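Local coordinates for protein KLLA0C04147p (Kluyveromyces lactis, PDB 5H2A) that probably binds and transfers sterols as an OSBP-family protein, whose ankyrin-repeat domain is the part described here, at residues 151-156 and 182-187; 171-176 and 211-216; 16-21 and 36-41. All blocks are in the same frame, centred on the assembly; numbering follows the deposited sequence.

Interaction 1. Residues 151-156 and 182-187; sequences NYVAEI and QELLDI
Leu184 sets CG anti to its carbonyl carbon (chi1 -66°) and runs on extended to CD1 (chi2 -178°), which brings that methyl to Tyr152 and Val153. In Tyr152 a chi1 of -179° turns the ring away from the backbone N, and it leans toward the same methyl. Tyr152 CD2 lies 3.9 Å from Leu184 CD1, approached obliquely, the two side chains crossing at about a right angle. Val153 adds a second contact on this methyl: its CG2 lies 3.9 Å from Leu184 CD1, with CB and CD2 of the leucine also near, so one methyl touches much of the leucine. The backbones come close here, with Val153 CA and Leu184 CA 6.3 Å apart. A second apolar contact lies beside the first, where Ile156 CG2 meets Leu185 CD2 at 3.9 Å. The same Leu185 CD2 lies 3.9 Å from Ile156 O, so the methyl also touches the carbonyl oxygen of Ile156. Leu185 is where the chain leaves helical geometry after helix 179-184, yet its side chain still turns in to the long helix.

No hydrogen bond links the two segments, and hydrophobic fit alone joins them. The polar end of Tyr152 is served next door: its OH is hydrogen-bonded to Asn181 OD1, and its ring makes a cation-pi contact with Arg180. Leu185 also packs on Phe160 and on Ile175 and Leu176 of helix 169-176, tying three helices together. The short helix 179-184 and its exit are thus laid against the long helix 139-165, consistent with apolar helix-on-helix packing within the ankyrin domain.

Interaction 2. Residues 171-176 and 211-216; sequences HLNSIL and CRWILD
Trp213 NE1 donates to Asn173 OD1 over 2.8 Å in a nearly straight bond (173°). The oxygen sits in the plane of the indole, at its edge, but the donor stands 51° out of the carbonyl plane of Asn173, so the amide is met from above. With chi1 at -169° the indole of Trp213 swings out from its own helix 208-215 and across to helix 169-176. There Leu172 lies over one face of the ring. Its CB makes a CH-pi contact 3.8 Å from the centroid of the Trp213 six-membered ring, nearest to Trp213 CZ2 at 3.5 Å. The branch ends spread further over the rings, with Leu172 CD1 4.0 Å from Trp213 CE3 and Leu172 CD2 4.1 Å from Trp213 CH2. Leu176, one turn on, presses CD1 to within 3.4 Å of Trp213 CH2 at an oblique angle, a snug fit. The indole is held by its N-H at the edge and by leucines around the benzo ring, which probably restricts its rotation.

His217 stacks on Trp213, and Ile187 packs against it too. The axes of the segments 171-176 and 211-215 run nearly parallel, 12.0 Å apart at closest approach, and this one large side chain chiefly fills that wide spacing. The near-parallel stacking of neighbouring helices is consistent with their place in an ankyrin domain.

Interaction 3. Residues 16-21 and 36-41; sequences KLKLLD and ANEFQP
Lys18 points its CB toward the segment 36-41; a chi1 of -70° keeps CG beside the backbone N, and the rest of the chain is extended, so that its end passes across the carboxylate of Glu38. Contact begins at CD: Lys18 CD is 3.7 Å from Glu38 OE2. The next carbon, Lys18 CE, lies 3.6 Å from Glu38 OE2, and the tip closes the approach, Lys18 NZ donating to Glu38 OE2 at 2.9 Å in a salt bridge. The ammonium comes from above the carboxylate plane, 52° out of it. Glu38, bent at chi2 (-74°), crosses the lysine at about a right angle. Its other oxygen, Glu38 OE1, accepts from a water at 2.6 Å, and that water also takes a weak bond from Lys18 NZ.

Beside the ion pair, one residue on in each segment, Leu19 CB faces the edge of the Phe39 ring, 4.1 Å from Phe39 CZ. Val50 packs on both residues, so helix 45-51 covers this apolar layer. The consecutive helices 12-25 and 28-38 are thus joined by an apolar contact of buried Leu19 and Phe39 beside a water-bridged salt bridge of partly exposed residues, where each charge probably helps keep the other ionised.

Overall arrangement
Along the chain interaction 3 comes first and closes before the other two open. Interactions 1 and 2 then interlock, their segments alternating in sequence. These two are neighbours, with centres 14 Å apart, and they touch through apolar side chains; helix 169-176, which supplies one segment of interaction 2, also packs against residues of interaction 1. Interaction 3 sits among helices 12-25 and 28-38, with its centre 39 Å from that of interaction 1 and 43 Å from that of interaction 2, across the chain's centre from the latter. The contacts thus lie in two well-separated parts of an ankyrin domain built of helices and loops without strands.

Interaction 1. Residues 151-156 and 182-187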
# COMPACT_ATOMS: atom_id res chain seq x y z
N ASN A 151 12.46 9.44 -2.13
CA ASN A 151 12.45 9.36 -3.59
C ASN A 151 11.13 8.83 -4.12
O ASN A 151 10.60 9.32 -5.13
CB ASN A 151 13.58 8.45 -4.08
CG ASN A 151 14.93 9.05 -3.86
OD1 ASN A 151 15.05 10.23 -3.58
ND2 ASN A 151 15.97 8.23 -3.99
N TYR A 152 10.60 7.80 -3.47
CA TYR A 152 9.34 7.23 -3.92
C TYR A 152 8.21 8.23 -3.74
O TYR A 152 7.34 8.36 -4.61
CB TYR A 152 9.04 5.95 -3.14
CG TYR A 152 7.75 5.34 -3.61
CD1 TYR A 152 7.72 4.56 -4.77
CD2 TYR A 152 6.57 5.57 -2.93
CE1 TYR A 152 6.52 4.00 -5.22
CE2 TYR A 152 5.38 5.02 -3.37
CZ TYR A 152 5.36 4.24 -4.51
OH TYR A 152 4.18 3.70 -4.94
N VAL A 153 8.22 8.95 -2.61
CA VAL A 153 7.19 9.96 -2.36
C VAL A 153 7.26 11.04 -3.43
O VAL A 153 6.23 11.47 -3.97
CB VAL A 153 7.35 10.55 -0.95
CG1 VAL A 153 6.48 11.79 -0.80
CG2 VAL A 153 6.99 9.51 0.13
N ALA A 154 8.46 11.50 -3.75
CA ALA A 154 8.61 12.52 -4.79
C ALA A 154 8.04 12.06 -6.12
O ALA A 154 7.33 12.82 -6.80
CB ALA A 154 10.09 12.90 -4.93
N GLU A 155 8.30 10.80 -6.50
CA GLU A 155 7.84 10.32 -7.79
C GLU A 155 6.32 10.15 -7.81
O GLU A 155 5.66 10.59 -8.75
CB GLU A 155 8.53 9.00 -8.12
CG GLU A 155 10.02 9.17 -8.37
CD GLU A 155 10.71 7.86 -8.64
OE1 GLU A 155 10.57 6.93 -7.82
OE2 GLU A 155 11.40 7.76 -9.69
N ILE A 156 5.75 9.52 -6.78
CA ILE A 156 4.31 9.29 -6.81
C ILE A 156 3.53 10.59 -6.63
O ILE A 156 2.43 10.74 -7.18
CB ILE A 156 3.92 8.22 -5.76
CG1 ILE A 156 2.54 7.65 -6.05
CG2 ILE A 156 4.02 8.77 -4.31
CD1 ILE A 156 2.51 6.77 -7.28
N GLN A 182 -1.81 5.49 -0.50
CA GLN A 182 -2.81 6.14 0.34
C GLN A 182 -2.16 6.74 1.58
O GLN A 182 -2.59 7.80 2.06
CB GLN A 182 -3.90 5.12 0.71
CG GLN A 182 -5.04 5.68 1.54
CD GLN A 182 -5.84 6.75 0.81
OE1 GLN A 182 -5.64 7.95 1.04
NE2 GLN A 182 -6.76 6.33 -0.05
N GLU A 183 -1.10 6.11 2.10
CA GLU A 183 -0.40 6.65 3.27
C GLU A 183 0.58 7.78 2.90
O GLU A 183 0.72 8.75 3.66
CB GLU A 183 0.37 5.54 3.99
CG GLU A 183 -0.51 4.56 4.74
CD GLU A 183 -1.51 5.27 5.62
OE1 GLU A 183 -1.09 6.17 6.38
OE2 GLU A 183 -2.71 4.93 5.55
N LEU A 184 1.27 7.66 1.77
CA LEU A 184 2.37 8.58 1.46
C LEU A 184 1.92 9.82 0.68
O LEU A 184 2.72 10.75 0.52
CB LEU A 184 3.46 7.84 0.68
CG LEU A 184 4.14 6.76 1.53
CD1 LEU A 184 5.26 6.08 0.76
CD2 LEU A 184 4.65 7.33 2.84
N LEU A 185 0.70 9.84 0.18
CA LEU A 185 0.16 11.02 -0.50
C LEU A 185 -0.75 11.78 0.46
O LEU A 185 -1.45 11.17 1.29
CB LEU A 185 -0.62 10.61 -1.74
CG LEU A 185 0.18 10.00 -2.89
CD1 LEU A 185 -0.77 9.37 -3.90
CD2 LEU A 185 1.03 11.09 -3.58
N ASP A 186 -0.74 13.10 0.36
CA ASP A 186 -1.57 13.96 1.19
C ASP A 186 -2.45 14.75 0.22
O ASP A 186 -2.01 15.77 -0.33
CB ASP A 186 -0.73 14.89 2.06
CG ASP A 186 -1.56 15.77 2.97
OD1 ASP A 186 -2.81 15.73 2.89
OD2 ASP A 186 -0.96 16.52 3.77
N ILE A 187 -3.67 14.28 -0.01
CA ILE A 187 -4.55 14.98 -0.94
C ILE A 187 -4.92 16.37 -0.43
O ILE A 187 -5.43 17.19 -1.20
CB ILE A 187 -5.79 14.10 -1.23
CG1 ILE A 187 -6.49 14.52 -2.53
CG2 ILE A 187 -6.78 14.13 -0.06
CD1 ILE A 187 -7.60 13.56 -2.91

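Interaction 2. Residues 171-176 and 211-216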
# COMPACT_ATOMS: atom_id res chain seq x y z
N HIS A 171 -6.44 6.65 -13.73
CA HIS A 171 -5.08 6.77 -13.22
C HIS A 171 -5.09 7.11 -11.73
O HIS A 171 -4.37 6.49 -10.94
CB HIS A 171 -4.32 7.83 -14.02
CG HIS A 171 -2.86 7.88 -13.73
ND1 HIS A 171 -2.03 8.86 -14.24
CD2 HIS A 171 -2.06 7.07 -12.99
CE1 HIS A 171 -0.79 8.65 -13.83
NE2 HIS A 171 -0.78 7.57 -13.07
N LEU A 172 -5.90 8.10 -11.34
CA LEU A 172 -6.05 8.45 -9.93
C LEU A 172 -6.48 7.24 -9.11
O LEU A 172 -5.94 6.99 -8.02
CB LEU A 172 -7.08 9.57 -9.77
CG LEU A 172 -6.66 10.98 -10.21
CD1 LEU A 172 -7.91 11.86 -10.26
CD2 LEU A 172 -5.64 11.57 -9.23
N ASN A 173 -7.44 6.46 -9.62
CA ASN A 173 -7.88 5.26 -8.91
C ASN A 173 -6.76 4.24 -8.81
O ASN A 173 -6.61 3.58 -7.77
CB ASN A 173 -9.10 4.67 -9.61
CG ASN A 173 -10.38 5.36 -9.22
OD1 ASN A 173 -10.49 5.92 -8.13
ND2 ASN A 173 -11.37 5.31 -10.10
N SER A 174 -5.98 4.08 -9.88
CA SER A 174 -4.86 3.15 -9.86
C SER A 174 -3.82 3.56 -8.82
O SER A 174 -3.32 2.72 -8.06
CB SER A 174 -4.23 3.07 -11.25
OG SER A 174 -3.15 2.16 -11.26
N ILE A 175 -3.52 4.86 -8.75
CA ILE A 175 -2.55 5.34 -7.76
C ILE A 175 -3.02 5.00 -6.35
O ILE A 175 -2.26 4.49 -5.52
CB ILE A 175 -2.32 6.85 -7.93
CG1 ILE A 175 -1.58 7.12 -9.24
CG2 ILE A 175 -1.52 7.39 -6.77
CD1 ILE A 175 -1.49 8.61 -9.62
N LEU A 176 -4.29 5.28 -6.04
CA LEU A 176 -4.74 5.04 -4.68
C LEU A 176 -5.10 3.59 -4.40
O LEU A 176 -5.38 3.26 -3.25
CB LEU A 176 -5.93 5.95 -4.34
CG LEU A 176 -5.60 7.44 -4.16
CD1 LEU A 176 -6.76 8.15 -3.48
CD2 LEU A 176 -4.32 7.64 -3.35
N CYS A 211 -13.91 17.18 -8.34
CA CYS A 211 -14.28 17.47 -6.95
C CYS A 211 -14.90 16.26 -6.27
O CYS A 211 -14.60 15.97 -5.11
CB CYS A 211 -15.23 18.67 -6.88
SG CYS A 211 -14.39 20.21 -7.23
N ARG A 212 -15.80 15.56 -6.97
CA ARG A 212 -16.40 14.36 -6.38
C ARG A 212 -15.34 13.32 -6.04
O ARG A 212 -15.37 12.72 -4.96
CB ARG A 212 -17.44 13.77 -7.34
CG ARG A 212 -18.67 13.21 -6.63
CD ARG A 212 -19.55 12.38 -7.55
NE ARG A 212 -20.11 13.14 -8.67
CZ ARG A 212 -21.06 14.06 -8.55
NH1 ARG A 212 -21.56 14.36 -7.35
NH2 ARG A 212 -21.51 14.69 -9.62
N TRP A 213 -14.40 13.10 -6.96
CA TRP A 213 -13.33 12.14 -6.72
C TRP A 213 -12.48 12.55 -5.52
O TRP A 213 -12.17 11.72 -4.65
CB TRP A 213 -12.45 11.99 -7.98
CG TRP A 213 -11.52 10.83 -7.82
CD1 TRP A 213 -11.76 9.53 -8.18
CD2 TRP A 213 -10.24 10.83 -7.16
NE1 TRP A 213 -10.69 8.73 -7.83
CE2 TRP A 213 -9.75 9.50 -7.20
CE3 TRP A 213 -9.46 11.82 -6.56
CZ2 TRP A 213 -8.52 9.14 -6.66
CZ3 TRP A 213 -8.23 11.47 -6.03
CH2 TRP A 213 -7.77 10.14 -6.08
N ILE A 214 -12.10 13.83 -5.47
CA ILE A 214 -11.31 14.31 -4.34
C ILE A 214 -12.06 14.10 -3.03
O ILE A 214 -11.51 13.58 -2.05
CB ILE A 214 -10.93 15.79 -4.53
CG1 ILE A 214 -9.96 15.94 -5.70
CG2 ILE A 214 -10.32 16.37 -3.26
CD1 ILE A 214 -9.84 17.39 -6.20
N LEU A 215 -13.36 14.47 -3.00
CA LEU A 215 -14.12 14.32 -1.76
C LEU A 215 -14.33 12.85 -1.40
O LEU A 215 -14.49 12.53 -0.21
CB LEU A 215 -15.47 15.04 -1.87
CG LEU A 215 -15.38 16.57 -1.90
CD1 LEU A 215 -16.74 17.21 -2.21
CD2 LEU A 215 -14.80 17.12 -0.60
N ASP A 216 -14.33 11.95 -2.38
CA ASP A 216 -14.43 10.53 -2.07
C ASP A 216 -13.10 9.91 -1.66
O ASP A 216 -13.08 8.73 -1.31
CB ASP A 216 -15.00 9.76 -3.25
CG ASP A 216 -16.46 10.07 -3.49
OD1 ASP A 216 -17.10 10.64 -2.59
OD2 ASP A 216 -16.97 9.73 -4.58

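Interaction 3. Residues 16-21 and 36-41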
# COMPACT_ATOMS: atom_id res chain seq x y z
N LYS A 16 7.95 -26.96 8.40
CA LYS A 16 8.93 -25.93 8.70
C LYS A 16 10.34 -26.50 8.74
O LYS A 16 11.28 -25.88 8.23
CB LYS A 16 8.57 -25.27 10.03
CG LYS A 16 9.48 -24.14 10.45
CD LYS A 16 8.87 -23.36 11.62
CE LYS A 16 9.72 -22.15 11.98
NZ LYS A 16 8.96 -21.12 12.76
N LEU A 17 10.50 -27.70 9.32
CA LEU A 17 11.83 -28.32 9.38
C LEU A 17 12.38 -28.56 7.98
O LEU A 17 13.55 -28.25 7.70
CB LEU A 17 11.76 -29.65 10.14
CG LEU A 17 13.08 -30.32 10.52
CD1 LEU A 17 13.80 -29.48 11.58
CD2 LEU A 17 12.82 -31.73 11.03
N LYS A 18 11.57 -29.15 7.11
CA LYS A 18 11.98 -29.41 5.74
C LYS A 18 12.28 -28.12 4.99
O LYS A 18 13.28 -28.03 4.26
CB LYS A 18 10.90 -30.21 5.01
CG LYS A 18 10.74 -31.66 5.48
CD LYS A 18 9.43 -32.28 5.00
CE LYS A 18 9.30 -33.74 5.48
NZ LYS A 18 7.91 -34.28 5.33
N LEU A 19 11.44 -27.11 5.18
CA LEU A 19 11.60 -25.85 4.46
C LEU A 19 12.86 -25.11 4.89
O LEU A 19 13.61 -24.61 4.04
CB LEU A 19 10.37 -24.97 4.69
CG LEU A 19 10.49 -23.58 4.06
CD1 LEU A 19 10.48 -23.69 2.53
CD2 LEU A 19 9.32 -22.68 4.55
N LEU A 20 13.10 -25.00 6.20
CA LEU A 20 14.28 -24.28 6.66
C LEU A 20 15.56 -24.96 6.21
O LEU A 20 16.54 -24.28 5.88
CB LEU A 20 14.29 -24.14 8.18
CG LEU A 20 13.28 -23.14 8.71
CD1 LEU A 20 13.20 -23.14 10.23
CD2 LEU A 20 13.61 -21.75 8.18
N ASP A 21 15.57 -26.29 6.20
CA ASP A 21 16.75 -26.99 5.72
C ASP A 21 17.01 -26.64 4.26
O ASP A 21 18.15 -26.34 3.87
CB ASP A 21 16.59 -28.49 5.89
CG ASP A 21 17.78 -29.24 5.34
OD1 ASP A 21 18.80 -29.32 6.05
OD2 ASP A 21 17.69 -29.72 4.19
N ALA A 36 6.70 -28.82 -4.64
CA ALA A 36 5.88 -29.75 -5.41
C ALA A 36 5.69 -31.08 -4.68
O ALA A 36 4.62 -31.69 -4.74
CB ALA A 36 6.50 -29.99 -6.79
N ASN A 37 6.71 -31.51 -3.96
CA ASN A 37 6.69 -32.84 -3.36
C ASN A 37 6.19 -32.86 -1.91
O ASN A 37 5.63 -33.87 -1.48
CB ASN A 37 8.09 -33.45 -3.45
CG ASN A 37 8.40 -33.93 -4.86
OD1 ASN A 37 9.04 -33.22 -5.65
ND2 ASN A 37 7.88 -35.10 -5.21
N GLU A 38 6.36 -31.77 -1.15
CA GLU A 38 6.03 -31.80 0.27
C GLU A 38 4.95 -30.82 0.69
O GLU A 38 4.39 -30.98 1.78
CB GLU A 38 7.28 -31.51 1.12
CG GLU A 38 8.43 -32.50 0.94
CD GLU A 38 8.17 -33.84 1.60
OE1 GLU A 38 8.82 -34.82 1.20
OE2 GLU A 38 7.32 -33.94 2.50
N PHE A 39 4.68 -29.78 -0.10
CA PHE A 39 3.66 -28.79 0.28
C PHE A 39 2.33 -29.14 -0.38
O PHE A 39 1.82 -28.43 -1.23
CB PHE A 39 4.14 -27.38 -0.07
CG PHE A 39 5.07 -26.80 0.97
CD1 PHE A 39 6.33 -27.37 1.16
CD2 PHE A 39 4.68 -25.74 1.77
CE1 PHE A 39 7.18 -26.87 2.14
CE2 PHE A 39 5.53 -25.23 2.74
CZ PHE A 39 6.79 -25.81 2.93
N GLN A 40 1.83 -30.31 -0.00
CA GLN A 40 0.65 -30.87 -0.64
C GLN A 40 -0.21 -31.51 0.44
O GLN A 40 0.31 -32.05 1.41
CB GLN A 40 1.03 -31.89 -1.74
CG GLN A 40 2.05 -31.40 -2.79
CD GLN A 40 1.50 -30.32 -3.74
OE1 GLN A 40 0.35 -30.37 -4.15
NE2 GLN A 40 2.34 -29.33 -4.07
N PRO A 41 -1.54 -31.39 0.33
CA PRO A 41 -2.29 -30.62 -0.67
C PRO A 41 -1.97 -29.14 -0.56
O PRO A 41 -1.87 -28.61 0.56
CB PRO A 41 -3.76 -30.89 -0.32
CG PRO A 41 -3.74 -32.07 0.61
CD PRO A 41 -2.43 -31.98 1.34
O HOH W 1 9.38 -36.33 3.24